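Local coordinates for protein phospholethanolamine N-methyltransferase 2 (Haemonchus contortus, PDB 4KRI) that probably methylates phosphomonomethylethanolamine and related intermediates on the way to phosphocholine, with S-adenosylmethionine as the likely methyl donor, at residues Asp297-Ile302 / Val322-Tyr327; Glu370-Arg375 / Trp424-Ala429. All blocks are in the same frame, centred on the assembly; numbering follows the deposited sequence.

Interaction 1. Residues Asp297-Ile302 / Val322-Tyr327; sequences DCIQHI and VLITMY. With SAH (S-adenosyl-L-homocysteine), chain D; 1SH (2-(methylamino)ethyl dihydrogen phosphate), chain E.
Asp297, just past the end of strand 290-296, gives its backbone N-H to the carbonyl of Thr325 on the neighbouring strand (N to O 2.8 Å), after which a short 3-10 turn at 299-301 carries the chain on past the adenine of S-adenosylhomocysteine. The carbonyl O of Thr325 serves twice, since a water accepts from Cys298 N and donates to that same oxygen. Beside it, Thr325 OG1 donates to Asp297 OD1 (2.8 Å), coming from above the carboxylate plane; OD1 is also bonded to Trp424 NE1, so two donors fix this carboxylate. Gln300 uses both ends of its amide. With chi2 turned to -82° the chain folds back, NE2 reaching Asp297 O (2.8 Å) in a nearly straight bond while OE1 receives the backbone N-H of Tyr327 (3.0 Å, 160° at the hydrogen) from above its carbonyl plane. The amide is thereby pinned between turn and strand, lying obliquely to the Tyr327 ring. Ile299 CD1 packs against Met326 SD (3.6 Å) and Ile324 CG2 (3.9 Å). Tyr327 OH donates to phosphate oxygen O4 of phosphomonomethylethanolamine (2.6 Å), which lies at the ring's edge, and Asp297 O approaches its methyl carbon C3 (3.4 Å). The loop thus borders the place where the sulfur of S-adenosylhomocysteine faces the acceptor's methylamino end, as in Rossmann-like methyltransferases.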
ATOM      1  N   ASP A 297       9.676  -9.734   1.941  1.00 22.29           N
ATOM      2  CA  ASP A 297      10.458  -9.374   0.768  1.00 24.37           C
ATOM      3  C   ASP A 297      10.041  -8.030   0.177  1.00 22.71           C
ATOM      4  O   ASP A 297       9.950  -7.859  -1.041  1.00 27.88           O
ATOM      5  CB  ASP A 297      10.426 -10.529  -0.245  1.00 25.87           C
ATOM      6  CG  ASP A 297      10.964 -11.816   0.357  1.00 27.57           C
ATOM      7  OD1 ASP A 297      11.907 -11.734   1.183  1.00 25.94           O
ATOM      8  OD2 ASP A 297      10.436 -12.899   0.054  1.00 28.29           O
ATOM      9  N   CYS A 298       9.836  -7.073   1.080  1.00 22.08           N
ATOM     10  CA  CYS A 298       9.443  -5.715   0.737  1.00 25.42           C
ATOM     11  C   CYS A 298      10.536  -4.702   1.066  1.00 26.55           C
ATOM     12  O   CYS A 298      10.802  -3.792   0.277  1.00 24.88           O
ATOM     13  CB  CYS A 298       8.165  -5.347   1.510  1.00 20.26           C
ATOM     14  SG  CYS A 298       7.847  -3.566   1.731  1.00 27.07           S
ATOM     15  N   ILE A 299      11.176  -4.844   2.222  1.00 22.42           N
ATOM     16  CA  ILE A 299      11.899  -3.685   2.746  1.00 22.89           C
ATOM     17  C   ILE A 299      13.221  -3.367   2.063  1.00 26.04           C
ATOM     18  O   ILE A 299      13.800  -2.328   2.336  1.00 26.18           O
ATOM     19  CB  ILE A 299      12.030  -3.661   4.297  1.00 27.15           C
ATOM     20  CG1 ILE A 299      13.077  -4.653   4.786  1.00 28.23           C
ATOM     21  CG2 ILE A 299      10.669  -3.902   4.955  1.00 23.99           C
ATOM     22  CD1 ILE A 299      13.543  -4.365   6.226  1.00 30.27           C
ATOM     23  N   GLN A 300      13.676  -4.217   1.146  1.00 23.95           N
ATOM     24  CA  GLN A 300      14.809  -3.827   0.304  1.00 25.69           C
ATOM     25  C   GLN A 300      14.456  -2.616  -0.573  1.00 25.71           C
ATOM     26  O   GLN A 300      15.343  -1.960  -1.120  1.00 28.73           O
ATOM     27  CB  GLN A 300      15.325  -5.001  -0.548  1.00 25.84           C
ATOM     28  CG  GLN A 300      14.395  -5.448  -1.672  1.00 28.17           C
ATOM     29  CD  GLN A 300      13.308  -6.382  -1.195  1.00 30.50           C
ATOM     30  OE1 GLN A 300      13.461  -7.063  -0.176  1.00 27.32           O
ATOM     31  NE2 GLN A 300      12.203  -6.421  -1.925  1.00 27.78           N
ATOM     32  N   HIS A 301      13.160  -2.325  -0.701  1.00 22.44           N
ATOM     33  CA  HIS A 301      12.689  -1.136  -1.418  1.00 25.79           C
ATOM     34  C   HIS A 301      12.811   0.146  -0.589  1.00 25.14           C
ATOM     35  O   HIS A 301      12.744   1.250  -1.138  1.00 27.19           O
ATOM     36  CB  HIS A 301      11.206  -1.294  -1.819  1.00 23.24           C
ATOM     37  CG  HIS A 301      10.970  -2.279  -2.918  1.00 23.75           C
ATOM     38  ND1 HIS A 301      11.387  -2.063  -4.215  1.00 25.10           N
ATOM     39  CD2 HIS A 301      10.309  -3.466  -2.929  1.00 26.94           C
ATOM     40  CE1 HIS A 301      11.016  -3.081  -4.973  1.00 24.12           C
ATOM     41  NE2 HIS A 301      10.364  -3.945  -4.219  1.00 25.07           N
ATOM     42  N   ILE A 302      12.989   0.000   0.724  1.00 23.76           N
ATOM     43  CA  ILE A 302      12.847   1.128   1.646  1.00 22.37           C
ATOM     44  C   ILE A 302      14.182   1.614   2.181  1.00 26.78           C
ATOM     45  O   ILE A 302      14.909   0.856   2.829  1.00 27.48           O
ATOM     46  CB  ILE A 302      11.925   0.746   2.814  1.00 23.30           C
ATOM     47  CG1 ILE A 302      10.525   0.456   2.278  1.00 25.02           C
ATOM     48  CG2 ILE A 302      11.864   1.862   3.854  1.00 26.11           C
ATOM     49  CD1 ILE A 302       9.556  -0.089   3.334  1.00 24.67           C
ATOM     50  N   VAL A 322       7.441  -8.642  15.485  1.00 21.20           N
ATOM     51  CA  VAL A 322       7.700  -8.272  14.099  1.00 19.09           C
ATOM     52  C   VAL A 322       8.508  -9.388  13.453  1.00 22.39           C
ATOM     53  O   VAL A 322       9.362  -9.975  14.096  1.00 23.02           O
ATOM     54  CB  VAL A 322       8.428  -6.912  13.999  1.00 21.92           C
ATOM     55  CG1 VAL A 322       9.714  -6.915  14.821  1.00 24.14           C
ATOM     56  CG2 VAL A 322       8.726  -6.552  12.534  1.00 22.24           C
ATOM     57  N   LEU A 323       8.185  -9.718  12.203  1.00 19.91           N
ATOM     58  CA  LEU A 323       8.934 -10.706  11.438  1.00 19.68           C
ATOM     59  C   LEU A 323       9.047 -10.199  10.014  1.00 19.98           C
ATOM     60  O   LEU A 323       8.050  -9.845   9.392  1.00 22.38           O
ATOM     61  CB  LEU A 323       8.241 -12.069  11.488  1.00 23.80           C
ATOM     62  CG  LEU A 323       9.042 -13.271  10.987  1.00 32.81           C
ATOM     63  CD1 LEU A 323       8.579 -14.547  11.671  1.00 33.88           C
ATOM     64  CD2 LEU A 323       8.910 -13.404   9.482  1.00 28.58           C
ATOM     65  N   ILE A 324      10.276 -10.140   9.510  1.00 21.34           N
ATOM     66  CA  ILE A 324      10.538  -9.606   8.175  1.00 19.17           C
ATOM     67  C   ILE A 324      11.503 -10.539   7.438  1.00 21.87           C
ATOM     68  O   ILE A 324      12.465 -11.040   8.031  1.00 24.50           O
ATOM     69  CB  ILE A 324      11.196  -8.198   8.274  1.00 23.97           C
ATOM     70  CG1 ILE A 324      10.296  -7.226   9.052  1.00 23.88           C
ATOM     71  CG2 ILE A 324      11.517  -7.626   6.891  1.00 24.37           C
ATOM     72  CD1 ILE A 324      10.959  -5.886   9.371  1.00 29.90           C
ATOM     73  N   THR A 325      11.240 -10.791   6.159  1.00 21.17           N
ATOM     74  CA  THR A 325      12.259 -11.357   5.280  1.00 19.27           C
ATOM     75  C   THR A 325      12.573 -10.314   4.224  1.00 22.38           C
ATOM     76  O   THR A 325      11.712  -9.532   3.862  1.00 21.73           O
ATOM     77  CB  THR A 325      11.842 -12.697   4.615  1.00 24.69           C
ATOM     78  OG1 THR A 325      10.839 -12.453   3.617  1.00 23.94           O
ATOM     79  CG2 THR A 325      11.313 -13.686   5.657  1.00 22.65           C
ATOM     80  N   MET A 326      13.816 -10.283   3.739  1.00 22.60           N
ATOM     81  CA  MET A 326      14.188  -9.237   2.793  1.00 22.92           C
ATOM     82  C   MET A 326      15.372  -9.674   1.954  1.00 22.32           C
ATOM     83  O   MET A 326      16.160 -10.509   2.390  1.00 24.77           O
ATOM     84  CB  MET A 326      14.549  -7.955   3.557  1.00 27.02           C
ATOM     85  CG  MET A 326      15.789  -8.122   4.421  1.00 31.03           C
ATOM     86  SD  MET A 326      16.075  -6.901   5.736  1.00 40.47           S
ATOM     87  CE  MET A 326      15.884  -7.961   7.174  1.00 47.26           C
ATOM     88  N   TYR A 327      15.511  -9.108   0.759  1.00 22.25           N
ATOM     89  CA  TYR A 327      16.793  -9.207   0.055  1.00 25.04           C
ATOM     90  C   TYR A 327      17.791  -8.399   0.872  1.00 25.99           C
ATOM     91  O   TYR A 327      17.452  -7.315   1.359  1.00 25.69           O
ATOM     92  CB  TYR A 327      16.698  -8.604  -1.355  1.00 25.52           C
ATOM     93  CG  TYR A 327      15.963  -9.433  -2.402  1.00 28.88           C
ATOM     94  CD1 TYR A 327      15.432 -10.680  -2.104  1.00 28.77           C
ATOM     95  CD2 TYR A 327      15.821  -8.957  -3.709  1.00 29.39           C
ATOM     96  CE1 TYR A 327      14.757 -11.430  -3.081  1.00 29.83           C
ATOM     97  CE2 TYR A 327      15.171  -9.704  -4.692  1.00 29.32           C
ATOM     98  CZ  TYR A 327      14.642 -10.935  -4.372  1.00 31.66           C
ATOM     99  OH  TYR A 327      13.994 -11.664  -5.352  1.00 32.89           O
TER
HETATM  100  N   SAH D 701       4.574  -9.483   0.470  1.00 31.29           N
HETATM  101  CA  SAH D 701       4.071  -9.839  -0.883  1.00 29.47           C
HETATM  102  CB  SAH D 701       4.596  -8.793  -1.943  1.00 30.95           C
HETATM  103  CG  SAH D 701       6.093  -8.772  -2.232  1.00 34.37           C
HETATM  104  SD  SAH D 701       6.551  -7.482  -3.433  1.00 29.55           S
HETATM  105  C   SAH D 701       4.363 -11.248  -1.218  1.00 31.49           C
HETATM  106  O   SAH D 701       4.876 -11.986  -0.388  1.00 28.93           O
HETATM  107  OXT SAH D 701       3.884 -11.726  -2.233  1.00 25.84           O
HETATM  108  C5' SAH D 701       7.026  -6.010  -2.508  1.00 28.44           C
HETATM  109  C4' SAH D 701       5.986  -5.064  -2.290  1.00 27.75           C
HETATM  110  O4' SAH D 701       6.462  -4.061  -1.354  1.00 27.10           O
HETATM  111  C3' SAH D 701       5.684  -4.323  -3.536  1.00 29.00           C
HETATM  112  O3' SAH D 701       4.328  -4.533  -3.866  1.00 28.73           O
HETATM  113  C2' SAH D 701       5.922  -2.912  -3.228  1.00 25.60           C
HETATM  114  O2' SAH D 701       4.989  -2.052  -3.840  1.00 33.07           O
HETATM  115  C1' SAH D 701       5.827  -2.884  -1.738  1.00 23.50           C
HETATM  116  N9  SAH D 701       6.463  -1.665  -1.129  1.00 24.65           N
HETATM  117  C8  SAH D 701       7.729  -1.225  -1.316  1.00 28.99           C
HETATM  118  N7  SAH D 701       7.918  -0.153  -0.541  1.00 28.78           N
HETATM  119  C5  SAH D 701       6.786   0.081   0.156  1.00 26.33           C
HETATM  120  C6  SAH D 701       6.423   1.054   1.097  1.00 29.48           C
HETATM  121  N6  SAH D 701       7.300   2.043   1.485  1.00 30.07           N
HETATM  122  N1  SAH D 701       5.175   0.998   1.612  1.00 27.31           N
HETATM  123  C2  SAH D 701       4.308   0.049   1.247  1.00 25.59           C
HETATM  124  N3  SAH D 701       4.629  -0.902   0.352  1.00 22.94           N
HETATM  125  C4  SAH D 701       5.850  -0.900  -0.216  1.00 24.73           C
HETATM  126  O4  1SH E 702      14.133 -10.774  -7.767  0.53 29.31           O
HETATM  127  P1  1SH E 702      13.607  -9.449  -8.314  0.53 31.71           P
HETATM  128  O1  1SH E 702      14.591  -8.357  -8.168  0.53 29.14           O
HETATM  129  O3  1SH E 702      13.228  -9.632  -9.833  0.53 30.09           O
HETATM  130  O2  1SH E 702      12.325  -9.042  -7.477  0.53 30.24           O
HETATM  131  C1  1SH E 702      11.339  -9.927  -7.346  0.53 30.97           C
HETATM  132  C2  1SH E 702      10.244  -9.561  -6.353  0.53 30.60           C
HETATM  133  N1  1SH E 702      10.611  -9.496  -4.966  0.53 31.16           N
HETATM  134  C3  1SH E 702       9.501  -8.981  -4.250  0.53 21.13           C
HETATM  135  O   HOH W   1      10.272  -7.106   3.801  1.00 25.33           O

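Interaction 2. Residues Glu370-Arg375 / Trp424-Ala429; sequences ENMTPR and WNFFAA
Met372 starts with CG beside its backbone N (chi1 -59°) and bends at chi3 (-56°), which turns CE over the face of Trp424. The methyl sits 3.5 Å from the centroid of the six-membered ring and 3° off its normal, a CH-pi contact; SD, one bond back from the methyl, touches Phe426 CB (3.7 Å) and stands above the indole face at a longer distance, a Met-aromatic contact. Arg375 CG meets the same indole at its edge. Glu370 and Phe426 form an antiparallel hydrogen-bonded pair, Phe426 N donating to Glu370 O (2.9 Å) and Glu370 N to Phe426 O. Two residues after Glu370, Met372 N reaches Trp424 O (2.8 Å). The strand then gives way to a helix through an Asx turn: Asn371 OD1 accepts from Thr373 N (3.0 Å) and, in its carbonyl plane, from Thr373 OG1. That hydroxyl in turn accepts Trp424 N (3.0 Å), passing the connection back to the strand. Because OG1 gives its proton to Asn371, its oxygen is probably polarised to accept better from Trp424 N. Polar bonds thus settle the strand-to-helix corner, and the thioether fills the apolar angle between the indole of Trp424 and Phe426.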
ATOM      1  N   GLU A 370      18.683 -14.386  10.751  1.00 29.63           N
ATOM      2  CA  GLU A 370      19.176 -15.564  10.043  1.00 30.03           C
ATOM      3  C   GLU A 370      19.511 -15.302   8.589  1.00 27.39           C
ATOM      4  O   GLU A 370      18.774 -14.620   7.888  1.00 27.54           O
ATOM      5  CB  GLU A 370      18.163 -16.706  10.121  1.00 33.22           C
ATOM      6  CG  GLU A 370      18.601 -17.938   9.339  1.00 40.01           C
ATOM      7  CD  GLU A 370      17.813 -19.179   9.703  1.00 61.52           C
ATOM      8  OE1 GLU A 370      17.587 -19.404  10.912  1.00 68.80           O
ATOM      9  OE2 GLU A 370      17.432 -19.935   8.782  1.00 65.82           O
ATOM     10  N   ASN A 371      20.637 -15.859   8.136  1.00 25.52           N
ATOM     11  CA  ASN A 371      20.990 -15.810   6.732  1.00 28.85           C
ATOM     12  C   ASN A 371      20.354 -17.006   6.029  1.00 28.88           C
ATOM     13  O   ASN A 371      20.830 -18.128   6.167  1.00 35.14           O
ATOM     14  CB  ASN A 371      22.516 -15.843   6.574  1.00 31.99           C
ATOM     15  CG  ASN A 371      22.956 -15.844   5.122  1.00 34.79           C
ATOM     16  OD1 ASN A 371      22.137 -15.706   4.213  1.00 34.05           O
ATOM     17  ND2 ASN A 371      24.261 -15.989   4.898  1.00 36.94           N
ATOM     18  N   MET A 372      19.274 -16.764   5.284  1.00 31.42           N
ATOM     19  CA  MET A 372      18.540 -17.846   4.627  1.00 29.89           C
ATOM     20  C   MET A 372      18.935 -18.001   3.174  1.00 31.08           C
ATOM     21  O   MET A 372      18.201 -18.593   2.378  1.00 30.31           O
ATOM     22  CB  MET A 372      17.027 -17.607   4.716  1.00 29.31           C
ATOM     23  CG  MET A 372      16.512 -17.500   6.120  1.00 28.40           C
ATOM     24  SD  MET A 372      14.692 -17.399   6.145  1.00 32.60           S
ATOM     25  CE  MET A 372      14.343 -15.970   5.095  1.00 29.64           C
ATOM     26  N   THR A 373      20.099 -17.471   2.821  1.00 32.55           N
ATOM     27  CA  THR A 373      20.554 -17.546   1.442  1.00 27.46           C
ATOM     28  C   THR A 373      20.603 -18.977   0.865  1.00 30.11           C
ATOM     29  O   THR A 373      20.263 -19.169  -0.307  1.00 32.94           O
ATOM     30  CB  THR A 373      21.882 -16.806   1.264  1.00 31.47           C
ATOM     31  OG1 THR A 373      21.720 -15.463   1.737  1.00 33.20           O
ATOM     32  CG2 THR A 373      22.302 -16.787  -0.193  1.00 36.14           C
ATOM     33  N   PRO A 374      20.995 -19.987   1.674  1.00 36.04           N
ATOM     34  CA  PRO A 374      20.964 -21.330   1.081  1.00 35.02           C
ATOM     35  C   PRO A 374      19.572 -21.798   0.663  1.00 31.71           C
ATOM     36  O   PRO A 374      19.464 -22.494  -0.346  1.00 36.31           O
ATOM     37  CB  PRO A 374      21.505 -22.218   2.205  1.00 37.70           C
ATOM     38  CG  PRO A 374      22.432 -21.315   2.964  1.00 40.42           C
ATOM     39  CD  PRO A 374      21.725 -19.982   2.958  1.00 37.92           C
ATOM     40  N   ARG A 375      18.533 -21.439   1.416  1.00 28.93           N
ATOM     41  CA  ARG A 375      17.171 -21.750   0.994  1.00 26.92           C
ATOM     42  C   ARG A 375      16.783 -20.947  -0.258  1.00 31.45           C
ATOM     43  O   ARG A 375      16.140 -21.470  -1.162  1.00 34.23           O
ATOM     44  CB  ARG A 375      16.180 -21.487   2.138  1.00 27.81           C
ATOM     45  CG  ARG A 375      14.723 -21.717   1.763  1.00 31.22           C
ATOM     46  CD  ARG A 375      14.433 -23.166   1.401  1.00 33.79           C
ATOM     47  NE  ARG A 375      13.047 -23.303   0.950  1.00 33.31           N
ATOM     48  CZ  ARG A 375      12.659 -24.061  -0.071  1.00 41.03           C
ATOM     49  NH1 ARG A 375      13.549 -24.762  -0.758  1.00 41.53           N
ATOM     50  NH2 ARG A 375      11.374 -24.110  -0.408  1.00 40.33           N
ATOM     51  N   TRP A 424      19.479 -13.548   1.325  1.00 24.25           N
ATOM     52  CA  TRP A 424      18.055 -13.535   1.662  1.00 24.92           C
ATOM     53  C   TRP A 424      17.984 -13.650   3.171  1.00 26.82           C
ATOM     54  O   TRP A 424      18.326 -14.698   3.734  1.00 27.70           O
ATOM     55  CB  TRP A 424      17.316 -14.696   0.995  1.00 28.54           C
ATOM     56  CG  TRP A 424      15.806 -14.598   1.140  1.00 27.87           C
ATOM     57  CD1 TRP A 424      15.052 -13.462   1.065  1.00 29.57           C
ATOM     58  CD2 TRP A 424      14.887 -15.671   1.420  1.00 31.18           C
ATOM     59  NE1 TRP A 424      13.719 -13.766   1.255  1.00 30.08           N
ATOM     60  CE2 TRP A 424      13.597 -15.115   1.484  1.00 27.36           C
ATOM     61  CE3 TRP A 424      15.038 -17.051   1.619  1.00 26.73           C
ATOM     62  CZ2 TRP A 424      12.454 -15.887   1.736  1.00 32.46           C
ATOM     63  CZ3 TRP A 424      13.904 -17.822   1.866  1.00 31.05           C
ATOM     64  CH2 TRP A 424      12.630 -17.235   1.927  1.00 29.76           C
ATOM     65  N   ASN A 425      17.576 -12.563   3.827  1.00 26.13           N
ATOM     66  CA  ASN A 425      17.700 -12.445   5.276  1.00 22.11           C
ATOM     67  C   ASN A 425      16.377 -12.507   6.035  1.00 27.19           C
ATOM     68  O   ASN A 425      15.348 -12.071   5.527  1.00 26.84           O
ATOM     69  CB  ASN A 425      18.418 -11.142   5.632  1.00 27.87           C
ATOM     70  CG  ASN A 425      19.887 -11.168   5.257  1.00 28.79           C
ATOM     71  OD1 ASN A 425      20.497 -12.236   5.176  1.00 26.21           O
ATOM     72  ND2 ASN A 425      20.468  -9.990   5.049  1.00 32.11           N
ATOM     73  N   PHE A 426      16.441 -13.034   7.256  1.00 23.99           N
ATOM     74  CA  PHE A 426      15.302 -13.160   8.162  1.00 25.57           C
ATOM     75  C   PHE A 426      15.577 -12.330   9.419  1.00 24.53           C
ATOM     76  O   PHE A 426      16.691 -12.335   9.948  1.00 24.91           O
ATOM     77  CB  PHE A 426      15.141 -14.635   8.544  1.00 28.27           C
ATOM     78  CG  PHE A 426      14.124 -14.891   9.632  1.00 28.69           C
ATOM     79  CD1 PHE A 426      12.822 -15.213   9.302  1.00 29.61           C
ATOM     80  CD2 PHE A 426      14.483 -14.852  10.974  1.00 31.19           C
ATOM     81  CE1 PHE A 426      11.880 -15.457  10.290  1.00 31.47           C
ATOM     82  CE2 PHE A 426      13.556 -15.094  11.969  1.00 30.43           C
ATOM     83  CZ  PHE A 426      12.248 -15.397  11.627  1.00 28.43           C
ATOM     84  N   PHE A 427      14.570 -11.608   9.888  1.00 22.05           N
ATOM     85  CA  PHE A 427      14.669 -10.849  11.128  1.00 24.54           C
ATOM     86  C   PHE A 427      13.361 -10.999  11.898  1.00 22.31           C
ATOM     87  O   PHE A 427      12.280 -10.887  11.323  1.00 22.82           O
ATOM     88  CB  PHE A 427      14.940  -9.370  10.827  1.00 28.76           C
ATOM     89  CG  PHE A 427      14.545  -8.438  11.940  1.00 24.36           C
ATOM     90  CD1 PHE A 427      15.295  -8.361  13.110  1.00 27.77           C
ATOM     91  CD2 PHE A 427      13.436  -7.621  11.803  1.00 23.10           C
ATOM     92  CE1 PHE A 427      14.919  -7.499  14.138  1.00 26.42           C
ATOM     93  CE2 PHE A 427      13.049  -6.761  12.828  1.00 28.55           C
ATOM     94  CZ  PHE A 427      13.796  -6.697  13.993  1.00 25.63           C
ATOM     95  N   ALA A 428      13.453 -11.283  13.193  1.00 20.53           N
ATOM     96  CA  ALA A 428      12.269 -11.242  14.055  1.00 23.96           C
ATOM     97  C   ALA A 428      12.643 -10.615  15.387  1.00 24.54           C
ATOM     98  O   ALA A 428      13.801 -10.672  15.787  1.00 25.31           O
ATOM     99  CB  ALA A 428      11.704 -12.639  14.265  1.00 28.63           C
ATOM    100  N   ALA A 429      11.673 -10.008  16.068  1.00 24.04           N
ATOM    101  CA  ALA A 429      11.917  -9.413  17.379  1.00 20.85           C
ATOM    102  C   ALA A 429      10.597  -9.081  18.040  1.00 23.24           C
ATOM    103  O   ALA A 429       9.533  -9.133  17.403  1.00 24.36           O
ATOM    104  CB  ALA A 429      12.776  -8.155  17.257  1.00 25.26           C
TER

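Overall arrangement
From the N terminus, interaction 1 comes first: the loop after strand 290-296 is joined to strand 320-329, closing a segment that contains helix 305-315. The chain then runs through helices 336-345 and 352-362 to strand 367-371, where interaction 2 joins the strand's end and the start of helix 373-389 to strand 422-430, closing a largely helical loop. The two closures follow in series, neither nested nor crossed. Space brings them together, with centres about 10 Å apart, because strand 422-430 pairs antiparallel with strand 320-329 on one flank and with strand 367-371 on the other. The ligand-binding loop is therefore tied, strand by strand, to strand 367-371 at the edge of the sheet.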